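Short chain dehydrogenase (A0QTM2 homolog) (Mycobacterium thermoresistibile, PDB 3SC4) probably acts as an NAD(P)-dependent oxidoreductase of the short-chain dehydrogenase family, though its natural substrate is not established. Local coordinates at residues B[21-26]-B[57-62]; B[192-197]-B[225-230]; B[9-14]-B[85-90]; B[229-234]-B[246-251]. All blocks are in the same frame, centred on the assembly; numbering follows the deposited sequence.

Overall arrangement
All four contacts belong to one Rossmann-type fold, a seven-stranded parallel sheet with helices on both faces. Interaction 3 joins strand 11-15 to helix 77-91. Interaction 1 pairs helices 20-30 and 53-63 on the other face, and its segments lie between those of interaction 3 in sequence. Their centres are 15 Å apart, and A26 CA meets M12 CE at 3.6 Å. Interactions 2 and 4 come later in the chain, with centres 6 Å apart. They share helix 222-232, and a salt bridge links R197 NE to D247 OD1 at 2.7 Å. A225 and A228 also touch helix 20-30, so helices 53-63, 20-30 and 222-232 pack side by side, in that order, on one face.

Interaction 1: residues B[21-26]-B[57-62]; sequences IGLAIA and AKEIEE
A26 and I60, with L23 and E59, join two neighbouring helices on one face of the Rossmann fold. Helix 20-30 follows the first strand and begins at the glycine-rich turn typical of short-chain dehydrogenases. Helix 53-63 lies beside it, after the second strand. The apolar part is small. The methyl of A26 points at the other helix, and its CB meets I60 CG1 at 4.2 Å. The short side chain lets the backbones come close, with the CA atoms of A26 and I60 6.7 Å apart. I60 also touches V36 and L38 of strand 35-40, so it packs its helix onto the sheet. The second pair is mixed. L23 has CG anti to its backbone N (chi1 -173°), which carries its end across to E59. The two side chains cross at about a right angle, and the L23 methyl CD2 lies 4.0 Å from the carboxylate carbon CD of E59. This is van der Waals packing. The charge of E59 is met elsewhere, by a salt bridge from OE2 to NZ of K27, one helical turn beyond L23. The other carboxylate oxygen, OE1, makes the closest approach of the contact, 3.6 Å to L23 CD2.

Interaction 2: residues B[192-197]-B[225-230]; sequences NTLWPR and ADAAYV
L194 carries this contact alone from its strand, and A227 and A228 receive it on the helix. Strand 190-195 is the sixth of the parallel Rossmann sheet, and helix 222-232 packs across it. The L194 side chain leaves the strand toward the helix. With CG opposite the backbone N (chi1 -176°) and chi2 at 62°, the methyl CD2 is pressed against the peptide between the two alanines. It sits 3.4 Å from A228 N and 3.9 Å from A227 C. The alanine methyls flank this point: CD2 is 4.0 Å from A227 CB and 3.9 Å from A228 CB. CD2 thus takes the peptide and both alanine methyls, and CD1 adds a second contact to A227 CB, at 4.2 Å. L148 of strand 146-149 and C245 of helix 245-252 also touch L194. The L194 carbonyl oxygen has a hydrogen bond with Y224 OH, one turn before A228 on the same helix. Between the two segments themselves the contact is apolar. The small alanines let a leucine methyl reach the main chain of the helix, while the polar tie of L194 to this helix comes from Y224.

Interaction 3: residues B[9-14]-B[85-90]; sequences GKTMFI and AKTVEQ
Strand 11-15 runs past helix 77-91 with F13 and T87 as its nearest backbone pair, their CA atoms 7.5 Å apart. The strand is the first of the Rossmann sheet, an inner one between strands 35-40 and 96-99. The helix covers the face away from helix 20-30. The side chains of T11 and F13 both point to the helix, as expected for alternate residues of a strand, while M12 between them points to the opposite face. T87 lies against both. Its torsion (chi1 -62°) sets CG2 anti to the backbone N and OG1 beside that N, so the methyl serves T11 and the hydroxyl lies by F13. The methyl contact is T11 CG2 to T87 CG2, 4.1 Å, with the two threonines lying alongside and pointing opposite ways. The T87 hydroxyl is buried but has a partner: OG1 is hydrogen-bonded to the carbonyl oxygen of A83, one turn back in the helix. T11 OG1 is satisfied separately by N35 ND2. The F13 ring also touches A83 and V84, so it packs along about one turn of this helix. It offers its edge to T87, whose oxygen lies in the ring plane beside C-H groups that would be weakly positive. T87 OG1 is 3.3 Å from F13 CD1 and 3.5 Å from CE1.

Interaction 4: residues B[229-234]-B[246-251]; sequences YVVLNK and EDVLLE
The last part of the Rossmann fold brings the C-terminal end of helix 222-232 against helix 245-252, through V230, V231, V248 and L249. V248 CG1 is the central atom. It meets V230 CG1 at 3.8 Å and V231 CG2 at 4.0 Å, so one methyl is shared by two successive residues. V230 and V248 pass antiparallel, whereas V231 comes to V248 at about a right angle. V248 has CG1 anti to its backbone N (chi1 166°), which turns that branch to the valine pair. L249 starts away from the other helix, but its end bends back, and CD2 reaches V230 CG2 at 4.3 Å. Beneath the contact, V231 and V248 both rest on L243 of strand 242-244. Within segment 229-234, N233 ND2 donates to Y229 O at 2.9 Å, from above the carbonyl plane, with an N-H...O angle of 152°. The same ND2 lies over the centre of the Y229 ring, 3.4 Å above its plane. Y229 OH is in turn hydrogen-bonded to D32 OD2. Helix 222-232 lies in the connection between strands 190-195 and 242-244. It packs here on helix 245-252, which follows that last strand, in the C-terminal part of the short-chain dehydrogenase fold.

Interaction 1: residues B[21-26]-B[57-62]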
loop_
_atom_site.group_PDB
_atom_site.type_symbol
_atom_site.label_atom_id
_atom_site.label_comp_id
_atom_site.label_asym_id
_atom_site.label_seq_id
_atom_site.Cartn_x
_atom_site.Cartn_y
_atom_site.Cartn_z
ATOM N N ILE B 21 -10.275 -17.097 12.519
ATOM C CA ILE B 21 -9.977 -15.907 13.333
ATOM C C ILE B 21 -11.168 -14.954 13.416
ATOM O O ILE B 21 -11.500 -14.457 14.489
ATOM C CB ILE B 21 -8.732 -15.156 12.763
ATOM C CG1 ILE B 21 -7.477 -16.035 12.899
ATOM C CG2 ILE B 21 -8.509 -13.827 13.460
ATOM C CD1 ILE B 21 -6.240 -15.496 12.177
ATOM N N GLY B 22 -11.792 -14.680 12.281
ATOM C CA GLY B 22 -12.971 -13.812 12.245
ATOM C C GLY B 22 -14.135 -14.372 13.045
ATOM O O GLY B 22 -14.758 -13.685 13.849
ATOM N N LEU B 23 -14.427 -15.641 12.824
ATOM C CA LEU B 23 -15.423 -16.287 13.631
ATOM C C LEU B 23 -15.075 -16.155 15.111
ATOM O O LEU B 23 -15.915 -15.748 15.883
ATOM C CB LEU B 23 -15.601 -17.734 13.214
ATOM C CG LEU B 23 -16.754 -18.477 13.888
ATOM C CD1 LEU B 23 -18.113 -17.819 13.624
ATOM C CD2 LEU B 23 -16.682 -19.971 13.401
ATOM N N ALA B 24 -13.843 -16.419 15.514
ATOM C CA ALA B 24 -13.536 -16.364 16.964
ATOM C C ALA B 24 -13.738 -14.968 17.538
ATOM O O ALA B 24 -14.125 -14.828 18.686
ATOM C CB ALA B 24 -12.129 -16.878 17.273
ATOM N N ILE B 25 -13.464 -13.934 16.751
ATOM C CA ILE B 25 -13.660 -12.551 17.203
ATOM C C ILE B 25 -15.147 -12.275 17.318
ATOM O O ILE B 25 -15.609 -11.786 18.347
ATOM C CB ILE B 25 -12.985 -11.523 16.268
ATOM C CG1 ILE B 25 -11.467 -11.594 16.452
ATOM C CG2 ILE B 25 -13.448 -10.085 16.561
ATOM C CD1 ILE B 25 -10.665 -11.060 15.291
ATOM N N ALA B 26 -15.877 -12.596 16.260
ATOM C CA ALA B 26 -17.326 -12.499 16.254
ATOM C C ALA B 26 -17.930 -13.204 17.471
ATOM O O ALA B 26 -18.734 -12.622 18.189
ATOM C CB ALA B 26 -17.875 -13.082 14.970
ATOM N N ALA B 57 -23.495 -17.486 11.654
ATOM C CA ALA B 57 -24.602 -16.809 12.328
ATOM C C ALA B 57 -25.135 -17.667 13.464
ATOM O O ALA B 57 -25.288 -17.164 14.576
ATOM C CB ALA B 57 -25.695 -16.414 11.361
ATOM N N LYS B 58 -25.343 -18.964 13.233
ATOM C CA LYS B 58 -25.859 -19.816 14.318
ATOM C C LYS B 58 -24.888 -19.742 15.498
ATOM O O LYS B 58 -25.301 -19.489 16.630
ATOM C CB LYS B 58 -26.144 -21.275 13.889
ATOM N N GLU B 59 -23.599 -19.908 15.236
ATOM C CA GLU B 59 -22.622 -19.902 16.336
ATOM C C GLU B 59 -22.649 -18.567 17.092
ATOM O O GLU B 59 -22.587 -18.555 18.332
ATOM C CB GLU B 59 -21.200 -20.255 15.854
ATOM C CG GLU B 59 -21.010 -21.730 15.438
ATOM C CD GLU B 59 -19.533 -22.109 15.217
ATOM O OE1 GLU B 59 -19.171 -22.548 14.098
ATOM O OE2 GLU B 59 -18.726 -21.955 16.155
ATOM N N ILE B 60 -22.782 -17.457 16.363
ATOM C CA ILE B 60 -22.915 -16.145 17.008
ATOM C C ILE B 60 -24.112 -16.118 17.970
ATOM O O ILE B 60 -24.011 -15.595 19.077
ATOM C CB ILE B 60 -23.048 -15.007 15.955
ATOM C CG1 ILE B 60 -21.691 -14.751 15.287
ATOM C CG2 ILE B 60 -23.599 -13.708 16.578
ATOM C CD1 ILE B 60 -21.797 -14.147 13.893
ATOM N N GLU B 61 -25.238 -16.688 17.541
ATOM C CA GLU B 61 -26.469 -16.680 18.351
ATOM C C GLU B 61 -26.340 -17.590 19.557
ATOM O O GLU B 61 -26.660 -17.189 20.672
ATOM C CB GLU B 61 -27.694 -17.051 17.506
ATOM C CG GLU B 61 -28.033 -15.984 16.423
ATOM C CD GLU B 61 -29.146 -16.404 15.437
ATOM O OE1 GLU B 61 -29.466 -17.617 15.314
ATOM O OE2 GLU B 61 -29.697 -15.486 14.784
ATOM N N GLU B 62 -25.825 -18.794 19.334
ATOM C CA GLU B 62 -25.549 -19.750 20.417
ATOM C C GLU B 62 -24.549 -19.201 21.458
ATOM O O GLU B 62 -24.524 -19.653 22.606
ATOM C CB GLU B 62 -25.048 -21.101 19.837
ATOM C CG GLU B 62 -26.154 -22.013 19.222
ATOM C CD GLU B 62 -25.608 -23.181 18.324
ATOM O OE1 GLU B 62 -24.383 -23.189 17.969
ATOM O OE2 GLU B 62 -26.426 -24.082 17.953
#

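Interaction 2: residues B[192-197]-B[225-230]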
loop_
_atom_site.group_PDB
_atom_site.type_symbol
_atom_site.label_atom_id
_atom_site.label_comp_id
_atom_site.label_asym_id
_atom_site.label_seq_id
_atom_site.Cartn_x
_atom_site.Cartn_y
_atom_site.Cartn_z
ATOM N N ASN B 192 -7.041 0.972 14.956
ATOM C CA ASN B 192 -5.813 0.275 15.332
ATOM C C ASN B 192 -5.614 -0.950 14.442
ATOM O O ASN B 192 -6.544 -1.413 13.784
ATOM C CB ASN B 192 -5.873 -0.179 16.809
ATOM C CG ASN B 192 -5.916 0.985 17.786
ATOM O OD1 ASN B 192 -4.918 1.684 17.976
ATOM N ND2 ASN B 192 -7.073 1.198 18.406
ATOM N N THR B 193 -4.406 -1.486 14.429
ATOM C CA THR B 193 -4.198 -2.783 13.788
ATOM C C THR B 193 -3.812 -3.804 14.845
ATOM O O THR B 193 -3.284 -3.449 15.903
ATOM C CB THR B 193 -3.098 -2.726 12.718
ATOM O OG1 THR B 193 -1.852 -2.458 13.358
ATOM C CG2 THR B 193 -3.378 -1.637 11.678
ATOM N N LEU B 194 -4.038 -5.078 14.533
ATOM C CA LEU B 194 -3.782 -6.161 15.485
ATOM C C LEU B 194 -3.324 -7.382 14.742
ATOM O O LEU B 194 -3.995 -7.803 13.778
ATOM C CB LEU B 194 -5.059 -6.472 16.277
ATOM C CG LEU B 194 -5.000 -7.503 17.401
ATOM C CD1 LEU B 194 -4.033 -7.023 18.476
ATOM C CD2 LEU B 194 -6.422 -7.829 17.997
ATOM N N TRP B 195 -2.223 -7.971 15.217
ATOM C CA TRP B 195 -1.504 -9.042 14.520
ATOM C C TRP B 195 -0.927 -10.048 15.543
ATOM O O TRP B 195 -0.439 -9.645 16.595
ATOM C CB TRP B 195 -0.368 -8.399 13.724
ATOM C CG TRP B 195 0.302 -9.270 12.677
ATOM C CD1 TRP B 195 1.591 -9.682 12.678
ATOM C CD2 TRP B 195 -0.260 -9.727 11.450
ATOM N NE1 TRP B 195 1.858 -10.397 11.557
ATOM C CE2 TRP B 195 0.733 -10.453 10.787
ATOM C CE3 TRP B 195 -1.527 -9.626 10.868
ATOM C CZ2 TRP B 195 0.513 -11.081 9.554
ATOM C CZ3 TRP B 195 -1.756 -10.243 9.644
ATOM C CH2 TRP B 195 -0.734 -10.967 8.999
ATOM N N PRO B 196 -0.967 -11.352 15.246
ATOM C CA PRO B 196 -0.511 -12.328 16.213
ATOM C C PRO B 196 0.971 -12.650 16.034
ATOM O O PRO B 196 1.494 -12.560 14.939
ATOM C CB PRO B 196 -1.360 -13.544 15.864
ATOM C CG PRO B 196 -1.499 -13.469 14.396
ATOM C CD PRO B 196 -1.463 -12.008 14.029
ATOM N N ARG B 197 1.643 -13.052 17.095
ATOM C CA ARG B 197 3.079 -13.282 17.015
ATOM C C ARG B 197 3.428 -14.621 16.404
ATOM O O ARG B 197 4.547 -14.800 15.925
ATOM C CB ARG B 197 3.734 -13.225 18.405
ATOM C CG ARG B 197 3.956 -11.855 18.914
ATOM C CD ARG B 197 4.794 -11.878 20.169
ATOM N NE ARG B 197 5.178 -10.528 20.558
ATOM C CZ ARG B 197 6.347 -9.947 20.291
ATOM N NH1 ARG B 197 7.305 -10.569 19.615
ATOM N NH2 ARG B 197 6.566 -8.716 20.708
ATOM N N ALA B 225 -8.975 -13.402 19.220
ATOM C CA ALA B 225 -10.285 -13.000 19.787
ATOM C C ALA B 225 -10.134 -12.266 21.129
ATOM O O ALA B 225 -10.659 -11.173 21.307
ATOM C CB ALA B 225 -11.205 -14.205 19.943
ATOM N N ASP B 226 -9.406 -12.861 22.064
ATOM C CA ASP B 226 -9.165 -12.228 23.370
ATOM C C ASP B 226 -8.401 -10.909 23.233
ATOM O O ASP B 226 -8.740 -9.939 23.905
ATOM C CB ASP B 226 -8.423 -13.166 24.328
ATOM C CG ASP B 226 -9.307 -14.283 24.874
ATOM O OD1 ASP B 226 -10.528 -14.271 24.627
ATOM O OD2 ASP B 226 -8.771 -15.177 25.574
ATOM N N ALA B 227 -7.398 -10.846 22.357
ATOM C CA ALA B 227 -6.657 -9.578 22.187
ATOM C C ALA B 227 -7.602 -8.505 21.605
ATOM O O ALA B 227 -7.649 -7.377 22.096
ATOM C CB ALA B 227 -5.385 -9.746 21.327
ATOM N N ALA B 228 -8.385 -8.873 20.593
ATOM C CA ALA B 228 -9.320 -7.934 19.966
ATOM C C ALA B 228 -10.253 -7.337 21.009
ATOM O O ALA B 228 -10.476 -6.122 21.045
ATOM C CB ALA B 228 -10.134 -8.648 18.869
ATOM N N TYR B 229 -10.772 -8.221 21.868
ATOM C CA TYR B 229 -11.724 -7.859 22.897
ATOM C C TYR B 229 -11.139 -6.786 23.801
ATOM O O TYR B 229 -11.775 -5.787 24.084
ATOM C CB TYR B 229 -12.118 -9.103 23.695
ATOM C CG TYR B 229 -13.232 -8.854 24.700
ATOM C CD1 TYR B 229 -14.576 -8.819 24.299
ATOM C CD2 TYR B 229 -12.934 -8.642 26.057
ATOM C CE1 TYR B 229 -15.596 -8.586 25.214
ATOM C CE2 TYR B 229 -13.942 -8.397 26.989
ATOM C CZ TYR B 229 -15.272 -8.368 26.567
ATOM O OH TYR B 229 -16.247 -8.146 27.507
ATOM N N VAL B 230 -9.909 -6.988 24.234
ATOM C CA VAL B 230 -9.228 -5.999 25.058
ATOM C C VAL B 230 -9.175 -4.648 24.345
ATOM O O VAL B 230 -9.513 -3.622 24.937
ATOM C CB VAL B 230 -7.805 -6.461 25.417
ATOM C CG1 VAL B 230 -7.019 -5.318 26.079
ATOM C CG2 VAL B 230 -7.861 -7.750 26.297
#

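Interaction 3: residues B[9-14]-B[85-90]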
loop_
_atom_site.group_PDB
_atom_site.type_symbol
_atom_site.label_atom_id
_atom_site.label_comp_id
_atom_site.label_asym_id
_atom_site.label_seq_id
_atom_site.Cartn_x
_atom_site.Cartn_y
_atom_site.Cartn_z
ATOM N N GLY B 9 -25.037 -4.810 23.971
ATOM C CA GLY B 9 -25.852 -3.901 23.159
ATOM C C GLY B 9 -25.113 -3.164 22.049
ATOM O O GLY B 9 -25.683 -2.293 21.383
ATOM N N LYS B 10 -23.848 -3.509 21.839
ATOM C CA LYS B 10 -23.059 -2.846 20.834
ATOM C C LYS B 10 -23.150 -3.626 19.521
ATOM O O LYS B 10 -23.488 -4.817 19.519
ATOM C CB LYS B 10 -21.624 -2.680 21.335
ATOM C CG LYS B 10 -21.566 -1.855 22.638
ATOM C CD LYS B 10 -20.542 -0.697 22.604
ATOM C CE LYS B 10 -20.704 0.277 23.791
ATOM N NZ LYS B 10 -22.045 0.982 23.794
ATOM N N THR B 11 -22.893 -2.938 18.410
ATOM C CA THR B 11 -23.015 -3.527 17.091
ATOM C C THR B 11 -21.676 -3.587 16.376
ATOM O O THR B 11 -21.011 -2.574 16.250
ATOM C CB THR B 11 -23.990 -2.722 16.251
ATOM O OG1 THR B 11 -25.295 -2.846 16.823
ATOM C CG2 THR B 11 -24.033 -3.242 14.822
ATOM N N MET B 12 -21.300 -4.775 15.900
ATOM C CA MET B 12 -20.094 -4.969 15.083
ATOM C C MET B 12 -20.378 -5.281 13.616
ATOM O O MET B 12 -21.241 -6.097 13.305
ATOM C CB MET B 12 -19.259 -6.116 15.634
ATOM C CG MET B 12 -18.031 -6.453 14.783
ATOM S SD MET B 12 -16.772 -7.326 15.730
ATOM C CE MET B 12 -17.400 -8.976 15.735
ATOM N N PHE B 13 -19.625 -4.637 12.725
ATOM C CA PHE B 13 -19.571 -4.999 11.315
ATOM C C PHE B 13 -18.221 -5.657 11.024
ATOM O O PHE B 13 -17.181 -5.040 11.211
ATOM C CB PHE B 13 -19.732 -3.770 10.432
ATOM C CG PHE B 13 -19.913 -4.105 8.966
ATOM C CD1 PHE B 13 -21.186 -4.334 8.436
ATOM C CD2 PHE B 13 -18.818 -4.204 8.123
ATOM C CE1 PHE B 13 -21.352 -4.640 7.102
ATOM C CE2 PHE B 13 -18.976 -4.525 6.788
ATOM C CZ PHE B 13 -20.257 -4.729 6.269
ATOM N N ILE B 14 -18.231 -6.890 10.551
ATOM C CA ILE B 14 -16.987 -7.602 10.319
ATOM C C ILE B 14 -16.946 -8.185 8.907
ATOM O O ILE B 14 -17.903 -8.815 8.457
ATOM C CB ILE B 14 -16.721 -8.680 11.414
ATOM C CG1 ILE B 14 -15.354 -9.331 11.207
ATOM C CG2 ILE B 14 -17.816 -9.721 11.464
ATOM C CD1 ILE B 14 -14.962 -10.291 12.323
ATOM N N ALA B 85 -25.643 -0.355 5.018
ATOM C CA ALA B 85 -27.044 0.113 5.094
ATOM C C ALA B 85 -27.966 -0.941 5.693
ATOM O O ALA B 85 -28.895 -0.609 6.427
ATOM C CB ALA B 85 -27.560 0.522 3.715
ATOM N N LYS B 86 -27.727 -2.205 5.370
ATOM C CA LYS B 86 -28.562 -3.270 5.887
ATOM C C LYS B 86 -28.275 -3.465 7.374
ATOM O O LYS B 86 -29.189 -3.717 8.159
ATOM C CB LYS B 86 -28.354 -4.565 5.106
ATOM C CG LYS B 86 -29.506 -5.503 5.197
ATOM C CD LYS B 86 -29.173 -6.899 4.662
ATOM C CE LYS B 86 -30.368 -7.873 4.900
ATOM N NZ LYS B 86 -30.023 -9.299 4.558
ATOM N N THR B 87 -27.018 -3.300 7.761
ATOM C CA THR B 87 -26.625 -3.411 9.159
ATOM C C THR B 87 -27.282 -2.274 9.969
ATOM O O THR B 87 -27.837 -2.503 11.055
ATOM C CB THR B 87 -25.066 -3.378 9.280
ATOM O OG1 THR B 87 -24.507 -4.507 8.590
ATOM C CG2 THR B 87 -24.598 -3.383 10.744
ATOM N N VAL B 88 -27.231 -1.060 9.420
ATOM C CA VAL B 88 -27.798 0.110 10.068
ATOM C C VAL B 88 -29.321 0.027 10.208
ATOM O O VAL B 88 -29.827 0.316 11.280
ATOM C CB VAL B 88 -27.386 1.402 9.338
ATOM C CG1 VAL B 88 -28.220 2.635 9.810
ATOM C CG2 VAL B 88 -25.889 1.646 9.528
ATOM N N GLU B 89 -30.036 -0.389 9.157
ATOM C CA GLU B 89 -31.515 -0.534 9.200
ATOM C C GLU B 89 -31.965 -1.581 10.219
ATOM O O GLU B 89 -33.023 -1.467 10.805
ATOM C CB GLU B 89 -32.098 -0.899 7.816
ATOM N N GLN B 90 -31.142 -2.597 10.420
ATOM C CA GLN B 90 -31.451 -3.700 11.322
ATOM C C GLN B 90 -31.051 -3.374 12.768
ATOM O O GLN B 90 -31.816 -3.649 13.685
ATOM C CB GLN B 90 -30.719 -4.956 10.822
ATOM C CG GLN B 90 -30.957 -6.235 11.595
ATOM C CD GLN B 90 -32.341 -6.810 11.375
ATOM O OE1 GLN B 90 -32.794 -6.958 10.237
ATOM N NE2 GLN B 90 -33.016 -7.148 12.464
#

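Interaction 4: residues B[229-234]-B[246-251]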
loop_
_atom_site.group_PDB
_atom_site.type_symbol
_atom_site.label_atom_id
_atom_site.label_comp_id
_atom_site.label_asym_id
_atom_site.label_seq_id
_atom_site.Cartn_x
_atom_site.Cartn_y
_atom_site.Cartn_z
ATOM N N TYR B 229 -10.772 -8.221 21.868
ATOM C CA TYR B 229 -11.724 -7.859 22.897
ATOM C C TYR B 229 -11.139 -6.786 23.801
ATOM O O TYR B 229 -11.775 -5.787 24.084
ATOM C CB TYR B 229 -12.118 -9.103 23.695
ATOM C CG TYR B 229 -13.232 -8.854 24.700
ATOM C CD1 TYR B 229 -14.576 -8.819 24.299
ATOM C CD2 TYR B 229 -12.934 -8.642 26.057
ATOM C CE1 TYR B 229 -15.596 -8.586 25.214
ATOM C CE2 TYR B 229 -13.942 -8.397 26.989
ATOM C CZ TYR B 229 -15.272 -8.368 26.567
ATOM O OH TYR B 229 -16.247 -8.146 27.507
ATOM N N VAL B 230 -9.909 -6.988 24.234
ATOM C CA VAL B 230 -9.228 -5.999 25.058
ATOM C C VAL B 230 -9.175 -4.648 24.345
ATOM O O VAL B 230 -9.513 -3.622 24.937
ATOM C CB VAL B 230 -7.805 -6.461 25.417
ATOM C CG1 VAL B 230 -7.019 -5.318 26.079
ATOM C CG2 VAL B 230 -7.861 -7.750 26.297
ATOM N N VAL B 231 -8.798 -4.657 23.069
ATOM C CA VAL B 231 -8.642 -3.422 22.297
ATOM C C VAL B 231 -9.987 -2.725 22.096
ATOM O O VAL B 231 -10.079 -1.496 22.227
ATOM C CB VAL B 231 -7.930 -3.666 20.932
ATOM C CG1 VAL B 231 -7.952 -2.408 20.057
ATOM C CG2 VAL B 231 -6.516 -4.107 21.160
ATOM N N LEU B 232 -11.040 -3.499 21.830
ATOM C CA LEU B 232 -12.358 -2.914 21.535
ATOM C C LEU B 232 -13.045 -2.306 22.758
ATOM O O LEU B 232 -14.016 -1.553 22.623
ATOM C CB LEU B 232 -13.263 -3.948 20.876
ATOM C CG LEU B 232 -12.777 -4.434 19.506
ATOM C CD1 LEU B 232 -13.613 -5.607 19.014
ATOM C CD2 LEU B 232 -12.797 -3.282 18.534
ATOM N N ASN B 233 -12.525 -2.626 23.937
ATOM C CA ASN B 233 -12.975 -2.022 25.186
ATOM C C ASN B 233 -12.142 -0.840 25.645
ATOM O O ASN B 233 -12.497 -0.200 26.650
ATOM C CB ASN B 233 -13.008 -3.071 26.293
ATOM C CG ASN B 233 -14.223 -3.934 26.203
ATOM O OD1 ASN B 233 -15.302 -3.496 26.556
ATOM N ND2 ASN B 233 -14.065 -5.168 25.710
ATOM N N LYS B 234 -11.062 -0.510 24.932
ATOM C CA LYS B 234 -10.259 0.650 25.339
ATOM C C LYS B 234 -10.993 1.919 24.941
ATOM O O LYS B 234 -11.943 1.869 24.158
ATOM C CB LYS B 234 -8.868 0.637 24.707
ATOM C CG LYS B 234 -7.956 -0.448 25.219
ATOM C CD LYS B 234 -7.263 -0.121 26.545
ATOM C CE LYS B 234 -5.899 -0.831 26.627
ATOM N NZ LYS B 234 -5.589 -1.342 27.964
ATOM N N GLU B 246 -0.271 -11.081 21.680
ATOM C CA GLU B 246 0.311 -11.500 22.929
ATOM C C GLU B 246 0.706 -10.294 23.803
ATOM O O GLU B 246 0.412 -10.263 25.000
ATOM C CB GLU B 246 1.508 -12.404 22.667
ATOM C CG GLU B 246 1.130 -13.787 22.157
ATOM C CD GLU B 246 0.985 -13.862 20.646
ATOM O OE1 GLU B 246 0.648 -12.835 20.003
ATOM O OE2 GLU B 246 1.180 -14.978 20.109
ATOM N N ASP B 247 1.315 -9.286 23.198
ATOM C CA ASP B 247 1.686 -8.076 23.935
ATOM C C ASP B 247 0.457 -7.396 24.561
ATOM O O ASP B 247 0.481 -6.984 25.711
ATOM C CB ASP B 247 2.450 -7.096 23.034
ATOM C CG ASP B 247 3.654 -7.729 22.383
ATOM O OD1 ASP B 247 3.544 -8.879 21.916
ATOM O OD2 ASP B 247 4.722 -7.092 22.321
ATOM N N VAL B 248 -0.611 -7.276 23.790
ATOM C CA VAL B 248 -1.828 -6.651 24.273
ATOM C C VAL B 248 -2.352 -7.422 25.477
ATOM O O VAL B 248 -2.779 -6.825 26.490
ATOM C CB VAL B 248 -2.885 -6.591 23.155
ATOM C CG1 VAL B 248 -4.262 -6.270 23.713
ATOM C CG2 VAL B 248 -2.465 -5.568 22.135
ATOM N N LEU B 249 -2.293 -8.746 25.372
ATOM C CA LEU B 249 -2.806 -9.601 26.426
ATOM C C LEU B 249 -2.016 -9.463 27.737
ATOM O O LEU B 249 -2.623 -9.309 28.781
ATOM C CB LEU B 249 -2.902 -11.051 25.948
ATOM C CG LEU B 249 -4.089 -11.272 24.971
ATOM C CD1 LEU B 249 -3.925 -12.569 24.194
ATOM C CD2 LEU B 249 -5.470 -11.231 25.684
ATOM N N LEU B 250 -0.682 -9.477 27.691
ATOM C CA LEU B 250 0.137 -9.247 28.905
ATOM C C LEU B 250 -0.109 -7.897 29.536
ATOM O O LEU B 250 -0.144 -7.789 30.748
ATOM C CB LEU B 250 1.641 -9.333 28.606
ATOM C CG LEU B 250 2.141 -10.715 28.255
ATOM C CD1 LEU B 250 3.638 -10.679 27.984
ATOM C CD2 LEU B 250 1.819 -11.686 29.368
ATOM N N GLU B 251 -0.249 -6.866 28.711
ATOM C CA GLU B 251 -0.480 -5.508 29.193
ATOM C C GLU B 251 -1.826 -5.426 29.933
ATOM O O GLU B 251 -2.002 -4.581 30.818
ATOM C CB GLU B 251 -0.366 -4.497 28.024
ATOM C CG GLU B 251 1.116 -4.227 27.612
ATOM C CD GLU B 251 1.347 -3.780 26.149
ATOM O OE1 GLU B 251 0.376 -3.482 25.404
ATOM O OE2 GLU B 251 2.539 -3.736 25.742
#